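Local coordinates for hypothetical protein, haloacid dehalogenase-like hydrolase (Bacillus subtilis, PDB 1NRW), which dephosphorylates phosphorylated five- and six-carbon sugars and nucleoside monophosphates in vitro, and flavin mononucleotide to a lesser extent, with magnesium as cofactor, at residues Glu125-Arg130 with Leu176-Phe181; Ala155-Asn158 with Glu162-Glu165; Ala220-Ala225 with Leu248-Lys253. One frame throughout, in Å; residues are numbered along the deposited sequence.

How the contacts relate
Going from the N terminus, contact 1 comes first: helix 118-132 meets the end of strand 172-178, closing a loop of 45 residues in the cap, which carries the six-stranded mixed sheet. Contact 2, also in the cap, is nested inside that loop and spans only three intervening residues, folding the chain after edge strand 154-156 back on itself at the rim of the same sheet, with its centre about 22 Å from that of contact 1. Contact 3 follows in series, joining helices 217-227 and 245-250 of the Rossmann-like core. It lies across the chain's centre from the other two, its own centre about 27 Å from contact 1 and 35 Å from contact 2.

Contact 1: Glu125-Arg130 with Leu176-Phe181; sequences ELDRFR and LGFSFF
The ring of Phe-178 turns an edge to Asp-127: its CE1 lies 3.8 Å from Asp-127 CB, near the ring plane, and the carboxylate is tilted 73° from that plane. Asp-127 CG and OD2 lie along the same CE1, scarcely farther off, while OD1 bonds to His-206, outside the two segments. At another point of its rim, Phe-178 CE2 sits over the centre of the Phe-180 ring, while Tyr-103 brings a nearly parallel ring against the Phe-178 ring.

The second flat group is the guanidinium of Arg-128, which Leu-176 CD1 approaches obliquely, 3.3 Å from Arg-128 NH2. The arginine runs fully extended from CG to NE, which brings its guanidinium to Leu-176. In the conformer given for Glu-125, Arg-128 NE donates to Glu-125 OE1 over 3.0 Å in a salt bridge, with an N-H...O angle of 145°, and Glu-125 OE2 pairs with Arg-46. Arg-128 NH1 makes a long, weak ion pair to a phosphate ion, probably from the crystallisation liquor, that may mark the pocket. Replacing Arg-128 by a leucine would probably remove positive charge from beside that ion, lose the guanidinium's contact with Leu-176 and leave Glu-125 short of a partner. With calcium ligand Asp-12 also close, the chemistry is that of a cap arginine at the active site, consistent with a part in receiving phosphorylated substrates.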
loop_
_atom_site.group_PDB
_atom_site.type_symbol
_atom_site.label_atom_id
_atom_site.label_comp_id
_atom_site.label_asym_id
_atom_site.label_seq_id
_atom_site.Cartn_x
_atom_site.Cartn_y
_atom_site.Cartn_z
ATOM N N GLU A 125 0.228 -11.655 5.675
ATOM C CA GLU A 125 -0.013 -10.487 6.509
ATOM C C GLU A 125 1.016 -10.345 7.621
ATOM O O GLU A 125 1.513 -9.248 7.879
ATOM C CB GLU A 125 -1.421 -10.552 7.084
ATOM C CG GLU A 125 -2.483 -10.434 6.011
ATOM C CD GLU A 125 -2.384 -9.130 5.229
ATOM O OE1 GLU A 125 -2.169 -9.173 3.995
ATOM O OE2 GLU A 125 -2.525 -8.060 5.857
ATOM N N LEU A 126 1.341 -11.452 8.281
ATOM C CA LEU A 126 2.336 -11.414 9.344
ATOM C C LEU A 126 3.659 -10.874 8.797
ATOM O O LEU A 126 4.378 -10.158 9.490
ATOM C CB LEU A 126 2.543 -12.816 9.926
ATOM C CG LEU A 126 3.284 -12.902 11.263
ATOM C CD1 LEU A 126 2.531 -12.110 12.331
ATOM C CD2 LEU A 126 3.399 -14.365 11.674
ATOM N N ASP A 127 3.980 -11.216 7.552
ATOM C CA ASP A 127 5.217 -10.731 6.944
ATOM C C ASP A 127 5.168 -9.201 6.829
ATOM O O ASP A 127 6.183 -8.526 7.002
ATOM C CB ASP A 127 5.418 -11.370 5.563
ATOM C CG ASP A 127 6.698 -10.903 4.875
ATOM O OD1 ASP A 127 7.778 -10.956 5.506
ATOM O OD2 ASP A 127 6.628 -10.490 3.699
ATOM N N ARG A 128 3.987 -8.657 6.536
ATOM C CA ARG A 128 3.832 -7.203 6.438
ATOM C C ARG A 128 4.139 -6.572 7.799
ATOM O O ARG A 128 4.914 -5.618 7.887
ATOM C CB ARG A 128 2.402 -6.823 6.050
ATOM C CG ARG A 128 1.958 -7.155 4.633
ATOM C CD ARG A 128 0.476 -6.783 4.530
ATOM N NE ARG A 128 -0.151 -7.025 3.232
ATOM C CZ ARG A 128 -0.078 -6.200 2.189
ATOM N NH1 ARG A 128 0.613 -5.071 2.272
ATOM N NH2 ARG A 128 -0.742 -6.484 1.077
ATOM N N PHE A 129 3.509 -7.104 8.847
ATOM C CA PHE A 129 3.689 -6.616 10.215
ATOM C C PHE A 129 5.155 -6.671 10.636
ATOM O O PHE A 129 5.716 -5.683 11.100
ATOM C CB PHE A 129 2.890 -7.465 11.219
ATOM C CG PHE A 129 1.455 -7.040 11.412
ATOM C CD1 PHE A 129 0.462 -7.439 10.517
ATOM C CD2 PHE A 129 1.089 -6.285 12.531
ATOM C CE1 PHE A 129 -0.873 -7.103 10.733
ATOM C CE2 PHE A 129 -0.250 -5.939 12.761
ATOM C CZ PHE A 129 -1.233 -6.350 11.861
ATOM N N ARG A 130 5.767 -7.843 10.489
ATOM C CA ARG A 130 7.160 -8.032 10.883
ATOM C C ARG A 130 8.159 -7.188 10.104
ATOM O O ARG A 130 9.170 -6.753 10.651
ATOM C CB ARG A 130 7.542 -9.512 10.764
ATOM C CG ARG A 130 6.705 -10.424 11.648
ATOM C CD ARG A 130 7.109 -11.883 11.501
ATOM N NE ARG A 130 8.466 -12.124 11.977
ATOM C CZ ARG A 130 9.044 -13.321 12.007
ATOM N NH1 ARG A 130 8.383 -14.390 11.583
ATOM N NH2 ARG A 130 10.281 -13.449 12.469
ATOM N N LEU A 176 -0.095 -9.076 -5.907
ATOM C CA LEU A 176 0.923 -9.319 -4.892
ATOM C C LEU A 176 1.391 -10.770 -4.998
ATOM O O LEU A 176 0.572 -11.682 -5.098
ATOM C CB LEU A 176 0.354 -9.052 -3.491
ATOM C CG LEU A 176 1.275 -9.293 -2.281
ATOM C CD1 LEU A 176 0.822 -8.425 -1.118
ATOM C CD2 LEU A 176 1.270 -10.775 -1.889
ATOM N N GLY A 177 2.708 -10.955 -5.014
ATOM C CA GLY A 177 3.306 -12.279 -5.068
ATOM C C GLY A 177 4.088 -12.477 -3.781
ATOM O O GLY A 177 4.735 -11.548 -3.306
ATOM N N PHE A 178 4.048 -13.682 -3.221
ATOM C CA PHE A 178 4.732 -13.955 -1.960
ATOM C C PHE A 178 5.406 -15.319 -1.959
ATOM O O PHE A 178 4.894 -16.272 -2.546
ATOM C CB PHE A 178 3.703 -13.900 -0.822
ATOM C CG PHE A 178 4.217 -14.373 0.517
ATOM C CD1 PHE A 178 4.600 -13.457 1.496
ATOM C CD2 PHE A 178 4.278 -15.734 0.813
ATOM C CE1 PHE A 178 5.031 -13.887 2.757
ATOM C CE2 PHE A 178 4.708 -16.181 2.069
ATOM C CZ PHE A 178 5.084 -15.254 3.042
ATOM N N SER A 179 6.556 -15.399 -1.295
ATOM C CA SER A 179 7.274 -16.663 -1.148
ATOM C C SER A 179 8.184 -16.607 0.072
ATOM O O SER A 179 8.818 -15.586 0.332
ATOM C CB SER A 179 8.125 -16.980 -2.379
ATOM O OG SER A 179 8.744 -18.248 -2.221
ATOM N N PHE A 180 8.237 -17.704 0.823
ATOM C CA PHE A 180 9.098 -17.779 2.002
ATOM C C PHE A 180 10.557 -17.900 1.584
ATOM O O PHE A 180 11.463 -17.631 2.374
ATOM C CB PHE A 180 8.765 -19.019 2.839
ATOM C CG PHE A 180 7.460 -18.942 3.566
ATOM C CD1 PHE A 180 7.281 -18.040 4.606
ATOM C CD2 PHE A 180 6.419 -19.803 3.237
ATOM C CE1 PHE A 180 6.080 -17.999 5.314
ATOM C CE2 PHE A 180 5.215 -19.769 3.938
ATOM C CZ PHE A 180 5.048 -18.866 4.978
ATOM N N PHE A 181 10.778 -18.300 0.336
ATOM C CA PHE A 181 12.125 -18.545 -0.170
ATOM C C PHE A 181 12.833 -17.433 -0.926
ATOM O O PHE A 181 12.349 -16.939 -1.945
ATOM C CB PHE A 181 12.084 -19.812 -1.018
ATOM C CG PHE A 181 11.405 -20.955 -0.327
ATOM C CD1 PHE A 181 12.020 -21.596 0.745
ATOM C CD2 PHE A 181 10.122 -21.346 -0.697
ATOM C CE1 PHE A 181 11.367 -22.611 1.440
ATOM C CE2 PHE A 181 9.459 -22.357 -0.008
ATOM C CZ PHE A 181 10.083 -22.991 1.065
#

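Contact 2: Ala155-Asn158 with Glu162-Glu165; sequences AYIN and ELFE
Ile-157 and Leu-163 pack together on the buried side of this short reversal, while Asn-158 and Glu-162 meet at its outer rim. In the buried, apolar part, Ile-157 CD1 lies 4.1 Å from Leu-163 CD1, the two side chains crossing at about a right angle. The isoleucine has CG1 in the crowded position between its backbone N and carbonyl carbon (chi1 58°), which sends CD1 to the leucine, and its other branch, CG2, comes 4.2 Å from Leu-163 CD2. Leu-163 therefore touches both arms of Ile-157. Tyr-113 covers the pair, with Tyr-104 also on Ile-157 and Val-106 on Leu-163, from strands 112-114 and 103-108.

Those neighbours identify the place: strand 154-156 is an outermost strand of the cap's six-stranded mixed sheet. Ile-157 prolongs its pairing by a backbone bond to Thr-114 before the chain turns, and the 3-10 segment at 162-163 brings it back against the sheet's hydrophobic side.

The solvent side is more polar and more exposed. Glu-162 reaches across with its chain extended beyond CG, sliding past Ile-157 in the opposite direction, so that Ile-157 CB is 3.9 Å from Glu-162 OE1. Glu-162 OE2 accepts from Asn-158 N, on the syn side and 29° out of the carboxylate plane; at 2.5 Å the modelled length is doubtfully short. The same oxygen takes the backbone N of Ser-159, so the model has one carboxylate oxygen facing two consecutive amides, the first at that doubtful distance. Asn-158 ND2 adds a weak bond to Glu-162 OE2 at 3.3 Å, with amide and carboxylate planes 38° apart. At the far end of that exposed amide, Asn-158 OD1 accepts from Tyr-156 OH over 2.8 Å, which helps to set which way the amide is turned.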
loop_
_atom_site.group_PDB
_atom_site.type_symbol
_atom_site.label_atom_id
_atom_site.label_comp_id
_atom_site.label_asym_id
_atom_site.label_seq_id
_atom_site.Cartn_x
_atom_site.Cartn_y
_atom_site.Cartn_z
ATOM N N ALA A 155 -11.653 -13.271 -1.731
ATOM C CA ALA A 155 -12.599 -14.093 -2.466
ATOM C C ALA A 155 -11.758 -15.257 -2.969
ATOM O O ALA A 155 -10.740 -15.054 -3.628
ATOM C CB ALA A 155 -13.184 -13.314 -3.632
ATOM N N TYR A 156 -12.172 -16.476 -2.644
ATOM C CA TYR A 156 -11.431 -17.661 -3.047
ATOM C C TYR A 156 -11.659 -18.097 -4.485
ATOM O O TYR A 156 -12.771 -18.012 -5.009
ATOM C CB TYR A 156 -11.780 -18.834 -2.127
ATOM C CG TYR A 156 -11.210 -20.157 -2.593
ATOM C CD1 TYR A 156 -9.868 -20.473 -2.386
ATOM C CD2 TYR A 156 -12.006 -21.077 -3.276
ATOM C CE1 TYR A 156 -9.331 -21.674 -2.850
ATOM C CE2 TYR A 156 -11.481 -22.279 -3.744
ATOM C CZ TYR A 156 -10.143 -22.571 -3.528
ATOM O OH TYR A 156 -9.619 -23.755 -3.995
ATOM N N ILE A 157 -10.585 -18.564 -5.115
ATOM C CA ILE A 157 -10.633 -19.081 -6.476
ATOM C C ILE A 157 -9.755 -20.329 -6.495
ATOM O O ILE A 157 -8.743 -20.393 -5.794
ATOM C CB ILE A 157 -10.098 -18.070 -7.528
ATOM C CG1 ILE A 157 -8.660 -17.665 -7.196
ATOM C CG2 ILE A 157 -11.016 -16.857 -7.600
ATOM C CD1 ILE A 157 -8.012 -16.800 -8.263
ATOM N N ASN A 158 -10.151 -21.326 -7.278
ATOM C CA ASN A 158 -9.380 -22.561 -7.377
ATOM C C ASN A 158 -8.160 -22.318 -8.253
ATOM O O ASN A 158 -7.091 -22.880 -8.017
ATOM C CB ASN A 158 -10.239 -23.676 -7.985
ATOM C CG ASN A 158 -11.481 -23.971 -7.165
ATOM O OD1 ASN A 158 -11.392 -24.393 -6.012
ATOM N ND2 ASN A 158 -12.653 -23.745 -7.756
ATOM N N GLU A 162 -10.156 -18.764 -13.419
ATOM C CA GLU A 162 -11.513 -18.317 -13.137
ATOM C C GLU A 162 -11.716 -16.822 -13.317
ATOM O O GLU A 162 -12.848 -16.362 -13.469
ATOM C CB GLU A 162 -11.893 -18.695 -11.711
ATOM C CG GLU A 162 -11.974 -20.187 -11.469
ATOM C CD GLU A 162 -12.105 -20.515 -10.000
ATOM O OE1 GLU A 162 -13.009 -19.961 -9.340
ATOM O OE2 GLU A 162 -11.300 -21.326 -9.503
ATOM N N LEU A 163 -10.629 -16.058 -13.301
ATOM C CA LEU A 163 -10.745 -14.615 -13.448
ATOM C C LEU A 163 -10.818 -14.181 -14.912
ATOM O O LEU A 163 -10.975 -12.992 -15.208
ATOM C CB LEU A 163 -9.565 -13.927 -12.760
ATOM C CG LEU A 163 -9.384 -14.246 -11.272
ATOM C CD1 LEU A 163 -8.182 -13.476 -10.725
ATOM C CD2 LEU A 163 -10.648 -13.878 -10.508
ATOM N N PHE A 164 -10.724 -15.146 -15.823
ATOM C CA PHE A 164 -10.759 -14.846 -17.252
ATOM C C PHE A 164 -11.828 -15.616 -18.022
ATOM O O PHE A 164 -12.279 -15.170 -19.076
ATOM C CB PHE A 164 -9.397 -15.148 -17.873
ATOM C CG PHE A 164 -8.276 -14.341 -17.289
ATOM C CD1 PHE A 164 -7.928 -13.110 -17.834
ATOM C CD2 PHE A 164 -7.580 -14.804 -16.176
ATOM C CE1 PHE A 164 -6.901 -12.351 -17.279
ATOM C CE2 PHE A 164 -6.554 -14.054 -15.612
ATOM C CZ PHE A 164 -6.213 -12.825 -16.164
ATOM N N GLU A 165 -12.231 -16.769 -17.502
ATOM C CA GLU A 165 -13.223 -17.592 -18.184
ATOM C C GLU A 165 -14.667 -17.226 -17.852
ATOM O O GLU A 165 -15.563 -18.061 -17.971
ATOM C CB GLU A 165 -12.981 -19.070 -17.861
ATOM C CG GLU A 165 -13.151 -19.425 -16.396
ATOM C CD GLU A 165 -12.738 -20.854 -16.095
ATOM O OE1 GLU A 165 -12.954 -21.310 -14.951
ATOM O OE2 GLU A 165 -12.186 -21.516 -17.000
#

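Contact 3: Ala220-Ala225 with Leu248-Lys253; sequences ALKRLA and LEAAGK
Two neighbouring helices of the Rossmann-like HAD core meet here, Leu-221 and Lys-222 of helix 217-227 against Ala-250 and Ala-251 at the C-terminal end of helix 245-250. Ala-250 is the most covered residue. Lys-222 takes part through its hydrocarbon chain: extended beyond CG, it passes alongside the methyl of Ala-250, with Lys-222 CE 3.6 Å and Lys-222 CG 4.0 Å from Ala-250 CB. Two carbons of the lysine thus border a single methyl at the more exposed side of the contact, and Leu-232 also touches the lysine.

Helix 245-250 is the crossover of a beta-alpha-beta unit, linking parallel strands 235-239 and 253-256. Ala-251 is where the chain leaves helical geometry on its way to the second of these, and its methyl rests on Thr-235 and Ala-237 of the first.

On the more buried side, Leu-221 CD2 meets Ala-251 CB at 4.2 Å. The leucine holds CG anti to its own backbone nitrogen (chi1 178°), a setting that places CD2 against Ala-251, and it also packs on Leu-6 and Ala-8 of strand 6-10. One turn earlier, the same helix begins with phosphate-binding Lys-217, about 6 Å from Leu-221 between side chains.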
loop_
_atom_site.group_PDB
_atom_site.type_symbol
_atom_site.label_atom_id
_atom_site.label_comp_id
_atom_site.label_asym_id
_atom_site.label_seq_id
_atom_site.Cartn_x
_atom_site.Cartn_y
_atom_site.Cartn_z
ATOM N N ALA A 220 0.529 8.426 -8.737
ATOM C CA ALA A 220 -0.821 8.723 -8.275
ATOM C C ALA A 220 -0.808 10.053 -7.527
ATOM O O ALA A 220 -1.745 10.846 -7.635
ATOM C CB ALA A 220 -1.331 7.602 -7.360
ATOM N N LEU A 221 0.254 10.287 -6.759
ATOM C CA LEU A 221 0.388 11.529 -6.015
ATOM C C LEU A 221 0.483 12.693 -7.008
ATOM O O LEU A 221 -0.181 13.713 -6.839
ATOM C CB LEU A 221 1.635 11.488 -5.122
ATOM C CG LEU A 221 1.967 12.744 -4.305
ATOM C CD1 LEU A 221 0.736 13.212 -3.534
ATOM C CD2 LEU A 221 3.119 12.439 -3.350
ATOM N N LYS A 222 1.291 12.530 -8.052
ATOM C CA LYS A 222 1.437 13.587 -9.049
ATOM C C LYS A 222 0.114 13.851 -9.761
ATOM O O LYS A 222 -0.252 15.001 -10.017
ATOM C CB LYS A 222 2.498 13.207 -10.083
ATOM C CG LYS A 222 3.912 13.125 -9.539
ATOM C CD LYS A 222 4.881 12.822 -10.673
ATOM C CE LYS A 222 6.303 12.655 -10.184
ATOM N NZ LYS A 222 7.206 12.307 -11.325
ATOM N N ARG A 223 -0.598 12.777 -10.075
ATOM C CA ARG A 223 -1.882 12.860 -10.756
ATOM C C ARG A 223 -2.876 13.679 -9.930
ATOM O O ARG A 223 -3.587 14.539 -10.455
ATOM C CB ARG A 223 -2.420 11.439 -10.975
ATOM C CG ARG A 223 -3.577 11.314 -11.931
ATOM C CD ARG A 223 -4.068 9.872 -11.969
ATOM N NE ARG A 223 -3.022 8.928 -12.362
ATOM C CZ ARG A 223 -2.539 8.816 -13.595
ATOM N NH1 ARG A 223 -3.007 9.589 -14.566
ATOM N NH2 ARG A 223 -1.595 7.921 -13.863
ATOM N N LEU A 224 -2.915 13.412 -8.629
ATOM C CA LEU A 224 -3.827 14.105 -7.731
ATOM C C LEU A 224 -3.431 15.562 -7.522
ATOM O O LEU A 224 -4.275 16.455 -7.580
ATOM C CB LEU A 224 -3.874 13.391 -6.379
ATOM C CG LEU A 224 -4.914 13.898 -5.380
ATOM C CD1 LEU A 224 -6.304 13.859 -6.002
ATOM C CD2 LEU A 224 -4.870 13.028 -4.130
ATOM N N ALA A 225 -2.148 15.796 -7.278
ATOM C CA ALA A 225 -1.663 17.152 -7.059
ATOM C C ALA A 225 -2.011 18.025 -8.259
ATOM O O ALA A 225 -2.486 19.155 -8.105
ATOM C CB ALA A 225 -0.154 17.141 -6.838
ATOM N N LEU A 248 7.985 9.515 -2.182
ATOM C CA LEU A 248 8.886 10.418 -1.466
ATOM C C LEU A 248 9.653 11.202 -2.529
ATOM O O LEU A 248 9.886 12.404 -2.384
ATOM C CB LEU A 248 9.882 9.654 -0.591
ATOM C CG LEU A 248 9.481 9.431 0.872
ATOM C CD1 LEU A 248 8.319 8.440 0.939
ATOM C CD2 LEU A 248 10.683 8.911 1.660
ATOM N N GLU A 249 10.037 10.517 -3.602
ATOM C CA GLU A 249 10.771 11.161 -4.689
ATOM C C GLU A 249 9.907 12.204 -5.391
ATOM O O GLU A 249 10.387 13.281 -5.754
ATOM C CB GLU A 249 11.241 10.115 -5.706
ATOM C CG GLU A 249 12.157 9.048 -5.129
ATOM C CD GLU A 249 12.567 8.003 -6.157
ATOM O OE1 GLU A 249 11.681 7.483 -6.869
ATOM O OE2 GLU A 249 13.774 7.696 -6.246
ATOM N N ALA A 250 8.626 11.895 -5.569
ATOM C CA ALA A 250 7.710 12.811 -6.237
ATOM C C ALA A 250 7.373 14.047 -5.405
ATOM O O ALA A 250 7.260 15.149 -5.946
ATOM C CB ALA A 250 6.427 12.078 -6.615
ATOM N N ALA A 251 7.222 13.866 -4.095
ATOM C CA ALA A 251 6.868 14.964 -3.196
ATOM C C ALA A 251 7.966 16.011 -3.024
ATOM O O ALA A 251 9.151 15.718 -3.173
ATOM C CB ALA A 251 6.482 14.412 -1.824
ATOM N N GLY A 252 7.557 17.233 -2.704
ATOM C CA GLY A 252 8.518 18.297 -2.483
ATOM C C GLY A 252 9.376 17.937 -1.285
ATOM O O GLY A 252 10.576 18.210 -1.258
ATOM N N LYS A 253 8.750 17.326 -0.282
ATOM C CA LYS A 253 9.457 16.895 0.919
ATOM C C LYS A 253 9.154 15.426 1.197
ATOM O O LYS A 253 7.999 15.064 1.429
ATOM C CB LYS A 253 9.041 17.732 2.134
ATOM C CG LYS A 253 9.500 19.181 2.079
ATOM C CD LYS A 253 9.292 19.899 3.411
ATOM C CE LYS A 253 10.176 19.321 4.514
ATOM N NZ LYS A 253 10.152 20.153 5.758
#